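Putative Acetyltransferase (Lactobacillus plantarum WCFS1, PDB 3EFA) probably transfers an acetyl group from acetyl-coenzyme A to an amine substrate, as members of the GNAT family do. Local coordinates at residues I6-A10 against D44-Y48; A17-R22 against P58-R63. All blocks are in the same frame, centred on the assembly; numbering follows the deposited sequence. Where two conformers were deposited one is given.

Contact 1 (I6-A10 against D44-Y48); sequences IIFSA and DQCEY. With FMT (formic acid), chain E.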
# COMPACT_ATOMS: atom_id res chain seq x y z
N ILE A 6 -4.76 -27.92 12.06
CA ILE A 6 -4.48 -26.48 12.02
C ILE A 6 -5.08 -25.75 13.24
O ILE A 6 -6.24 -25.96 13.57
CB ILE A 6 -5.05 -25.84 10.73
CG1 ILE A 6 -4.31 -26.38 9.49
CG2 ILE A 6 -4.97 -24.31 10.79
CD1 ILE A 6 -5.03 -26.08 8.15
N ILE A 7 -4.29 -24.88 13.87
CA ILE A 7 -4.71 -24.18 15.08
C ILE A 7 -4.54 -22.65 14.99
O ILE A 7 -3.48 -22.15 14.62
CB ILE A 7 -3.96 -24.73 16.34
CG1 ILE A 7 -4.33 -26.19 16.58
CG2 ILE A 7 -4.24 -23.87 17.60
CD1 ILE A 7 -3.70 -26.79 17.81
N PHE A 8 -5.60 -21.92 15.34
CA PHE A 8 -5.59 -20.46 15.40
C PHE A 8 -5.79 -20.01 16.85
O PHE A 8 -6.88 -20.16 17.38
CB PHE A 8 -6.74 -19.85 14.57
CG PHE A 8 -6.67 -20.15 13.09
CD1 PHE A 8 -5.89 -19.37 12.24
CD2 PHE A 8 -7.44 -21.17 12.54
CE1 PHE A 8 -5.84 -19.64 10.86
CE2 PHE A 8 -7.40 -21.45 11.16
CZ PHE A 8 -6.60 -20.69 10.32
N SER A 9 -4.76 -19.43 17.48
CA SER A 9 -4.91 -19.02 18.89
C SER A 9 -3.67 -18.34 19.49
O SER A 9 -2.58 -18.39 18.92
CB SER A 9 -5.31 -20.21 19.78
OG SER A 9 -4.18 -20.96 20.21
N ALA A 10 -3.86 -17.75 20.67
CA ALA A 10 -2.79 -17.06 21.40
C ALA A 10 -2.23 -17.86 22.59
O ALA A 10 -1.60 -17.28 23.48
CB ALA A 10 -3.27 -15.70 21.87
N ASP A 44 1.19 -11.43 24.48
CA ASP A 44 0.38 -12.57 24.93
C ASP A 44 -0.97 -12.64 24.23
O ASP A 44 -1.62 -13.69 24.21
CB ASP A 44 0.11 -12.47 26.43
CG ASP A 44 1.32 -12.77 27.26
OD1 ASP A 44 2.17 -13.54 26.77
OD2 ASP A 44 1.43 -12.24 28.38
N GLN A 45 -1.39 -11.51 23.69
CA GLN A 45 -2.70 -11.35 23.08
C GLN A 45 -2.68 -11.59 21.57
O GLN A 45 -3.75 -11.64 20.93
CB GLN A 45 -3.25 -9.94 23.35
CG GLN A 45 -3.87 -9.73 24.74
CD GLN A 45 -3.00 -8.88 25.66
OE1 GLN A 45 -2.05 -8.23 25.22
NE2 GLN A 45 -3.34 -8.88 26.95
N CYS A 46 -1.49 -11.70 20.99
CA CYS A 46 -1.37 -11.89 19.54
C CYS A 46 -1.70 -13.33 19.14
O CYS A 46 -1.22 -14.27 19.76
CB CYS A 46 0.03 -11.52 19.04
SG CYS A 46 0.21 -11.49 17.21
N GLU A 47 -2.52 -13.49 18.09
CA GLU A 47 -2.91 -14.82 17.61
C GLU A 47 -2.05 -15.31 16.45
O GLU A 47 -1.72 -14.54 15.55
CB GLU A 47 -4.39 -14.83 17.22
CG GLU A 47 -5.30 -14.63 18.43
CD GLU A 47 -6.78 -14.67 18.09
OE1 GLU A 47 -7.24 -13.87 17.24
OE2 GLU A 47 -7.49 -15.49 18.72
N TYR A 48 -1.69 -16.59 16.47
CA TYR A 48 -0.88 -17.16 15.38
C TYR A 48 -1.59 -18.35 14.74
O TYR A 48 -2.37 -19.03 15.39
CB TYR A 48 0.52 -17.56 15.90
CG TYR A 48 1.23 -16.43 16.63
CD1 TYR A 48 2.17 -15.63 15.97
CD2 TYR A 48 0.94 -16.14 17.97
CE1 TYR A 48 2.81 -14.58 16.63
CE2 TYR A 48 1.57 -15.08 18.63
CZ TYR A 48 2.52 -14.31 17.96
OH TYR A 48 3.16 -13.25 18.59
C FMT E . -7.31 -28.99 10.46
O1 FMT E . -7.94 -29.14 9.41
O2 FMT E . -7.78 -28.50 11.50
O HOH W 1 -6.88 -17.37 21.16
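Ser9 and Tyr48 form an antiparallel hydrogen-bonded pair where strand 5-9 meets the start of strand 48-52. Ser9 N bonds Tyr48 O, and Tyr48 N bonds Ser9 O, each at 3.2 Å. Phe8 CA adds a CA-H...O contact to Tyr48 O at 3.5 Å, giving that oxygen a second, weaker partner. Beyond the pair, the methyl CB of Ala10 lies 3.3 Å from Cys46 O and 3.5 Å from Asp44 O, in the loop that leads into the second strand. This is the pairing of an edge strand with its neighbour at the margin of the mixed sheet, a surface contact.

Glu47 can be followed outward. Its CB carries CG anti to the carbonyl carbon, chi1 -66°, and CG is the atom near Ala10, 4.1 Å from both N and CB of that residue. From CG the extended chain carries the carboxylate on to a water. OE2 accepts a hydrogen bond from this water, which itself accepts one from Ala10 N. The side chain also touches Trp99 of helix 88-102. The ring of Tyr48 turns to helix 12-29, and its OH is hydrogen-bonded to Asp42 OD1. The segments are thus joined by backbone bonds, while the Glu47 carboxylate reaches the Ala10 amide only through water.

Contact 2 (A17-R22 against P58-R63); sequences AAYALR and PITTLR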
# COMPACT_ATOMS: atom_id res chain seq x y z
N ALA A 17 5.18 -22.81 19.36
CA ALA A 17 5.36 -23.41 18.06
C ALA A 17 5.74 -22.36 16.98
O ALA A 17 6.67 -22.56 16.19
CB ALA A 17 4.09 -24.19 17.64
N ALA A 18 5.00 -21.25 16.98
CA ALA A 18 5.22 -20.18 16.01
C ALA A 18 6.59 -19.51 16.20
O ALA A 18 7.28 -19.25 15.22
CB ALA A 18 4.12 -19.16 16.09
N TYR A 19 6.98 -19.25 17.45
CA TYR A 19 8.29 -18.65 17.72
C TYR A 19 9.45 -19.59 17.31
O TYR A 19 10.48 -19.15 16.79
CB TYR A 19 8.45 -18.26 19.20
CG TYR A 19 7.60 -17.11 19.70
CD1 TYR A 19 6.57 -16.60 18.94
CD2 TYR A 19 7.81 -16.56 20.96
CE1 TYR A 19 5.78 -15.55 19.41
CE2 TYR A 19 7.02 -15.52 21.44
CZ TYR A 19 6.01 -15.02 20.65
OH TYR A 19 5.21 -13.98 21.11
N ALA A 20 9.28 -20.88 17.55
CA ALA A 20 10.32 -21.86 17.26
C ALA A 20 10.58 -21.94 15.76
O ALA A 20 11.73 -21.98 15.33
CB ALA A 20 9.97 -23.28 17.85
N LEU A 21 9.50 -21.97 14.97
CA LEU A 21 9.64 -21.93 13.50
C LEU A 21 10.36 -20.66 13.02
O LEU A 21 11.32 -20.74 12.25
CB LEU A 21 8.29 -22.11 12.80
CG LEU A 21 7.65 -23.52 12.94
CD1 LEU A 21 6.26 -23.62 12.29
CD2 LEU A 21 8.56 -24.61 12.38
N ARG A 22 9.94 -19.50 13.52
CA ARG A 22 10.53 -18.22 13.10
C ARG A 22 12.00 -18.07 13.54
O ARG A 22 12.83 -17.52 12.79
CB ARG A 22 9.67 -17.02 13.56
CG ARG A 22 8.19 -17.04 13.06
CD ARG A 22 7.28 -16.11 13.89
NE ARG A 22 7.86 -14.78 14.08
CZ ARG A 22 7.40 -13.84 14.92
NH1 ARG A 22 6.33 -14.07 15.68
NH2 ARG A 22 8.02 -12.67 14.99
N PRO A 58 4.95 -29.09 14.54
CA PRO A 58 4.48 -27.96 13.73
C PRO A 58 5.39 -27.79 12.51
O PRO A 58 6.59 -27.97 12.67
CB PRO A 58 4.64 -26.76 14.68
CG PRO A 58 5.72 -27.16 15.64
CD PRO A 58 5.71 -28.68 15.73
N ILE A 59 4.83 -27.47 11.34
CA ILE A 59 5.66 -27.37 10.12
C ILE A 59 5.55 -26.05 9.32
O ILE A 59 6.46 -25.71 8.55
CB ILE A 59 5.45 -28.56 9.14
CG1 ILE A 59 4.03 -28.58 8.58
CG2 ILE A 59 5.79 -29.89 9.82
CD1 ILE A 59 3.89 -29.45 7.33
N THR A 60 4.45 -25.32 9.49
CA THR A 60 4.33 -24.03 8.81
C THR A 60 3.47 -23.09 9.67
O THR A 60 2.65 -23.55 10.47
CB THR A 60 3.81 -24.21 7.34
OG1 THR A 60 3.95 -22.98 6.62
CG2 THR A 60 2.34 -24.68 7.31
N THR A 61 3.69 -21.77 9.53
CA THR A 61 3.05 -20.78 10.39
C THR A 61 2.87 -19.41 9.73
O THR A 61 3.59 -19.05 8.80
CB THR A 61 3.83 -20.57 11.74
OG1 THR A 61 3.12 -19.66 12.59
CG2 THR A 61 5.21 -19.98 11.48
N LEU A 62 1.90 -18.65 10.23
CA LEU A 62 1.77 -17.22 9.90
C LEU A 62 1.20 -16.43 11.09
O LEU A 62 0.57 -17.00 11.99
CB LEU A 62 0.94 -17.01 8.62
CG LEU A 62 -0.55 -17.38 8.56
CD1 LEU A 62 -1.43 -16.33 9.24
CD2 LEU A 62 -0.98 -17.58 7.11
N ARG A 63 1.42 -15.11 11.10
CA ARG A 63 0.95 -14.26 12.19
C ARG A 63 -0.28 -13.45 11.76
O ARG A 63 -0.30 -12.82 10.69
CB ARG A 63 2.08 -13.32 12.68
CG ARG A 63 1.70 -12.43 13.90
CD ARG A 63 2.90 -11.68 14.51
NE ARG A 63 3.30 -10.49 13.74
CZ ARG A 63 4.23 -9.61 14.10
NH1 ARG A 63 4.90 -9.76 15.25
NH2 ARG A 63 4.50 -8.56 13.31
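The guanidinium groups of Arg22 and Arg63 are the flat groups here, and they approach each other obliquely. Arg22 NH2 lies 4.3 Å from Arg63 NH1. Both groups have acidic partners: Arg22 forms salt bridges with Glu37 and Asp42, and Arg63 with Asp39, Asp42 and Glu65, so that the shared Asp42 probably offsets the like charges. At the far end of the contact, CG and CB of the puckered Pro58 ring meet the methyl of Ala17, with CG at 3.9 Å from Ala17 CB.

Between these ends, Leu21 and Thr61 fill the interface. Leu21 CD1 comes down on the strand backbone, 3.7 Å from Thr60 N, while CD2 lies 3.9 Å from Pro58 O. Thr61 holds OG1 anti to its backbone N, chi1 -176°. This puts OG1 3.7 Å from Ala18 CB and turns CG2 to Leu21, 3.9 Å from CD1. The buried hydroxyl of Thr61 is hydrogen-bonded to Ala49 O on the adjacent strand.

The axes of segments 17-22 and 58-63 pass 8.4 Å apart and cross at -102°, close to a right angle. Strand 57-66 runs between strands 48-52 and 71-79, and Thr60 and Leu62 point away from helix 12-29 and touch helix 88-102, as expected for the GNAT fold, with helices packed on the central mixed sheet.

How the contacts relate
The centres of contacts 1 and 2 are 11 Å apart, and both reach the same mixed sheet. Contact 1 joins strand 5-9, one of the two edge strands within the chain, to the beginning of strand 48-52. Contact 2 sets helix 12-29 against strand 57-66, the next strand inward. Along the chain the segments alternate: 6-10, 17-22, 44-48, 58-63. Strand 5-9 leads directly into helix 12-29, so the N-terminal part of the chain supplies one side of each contact. The contacts also touch. Tyr48 CE1 packs 3.6 Å from Arg63 CD, and Cys46 SG lies 3.8 Å from Arg63 CG. Together they tie the N-terminal strand and helix to the sheet of the probable acetyltransferase.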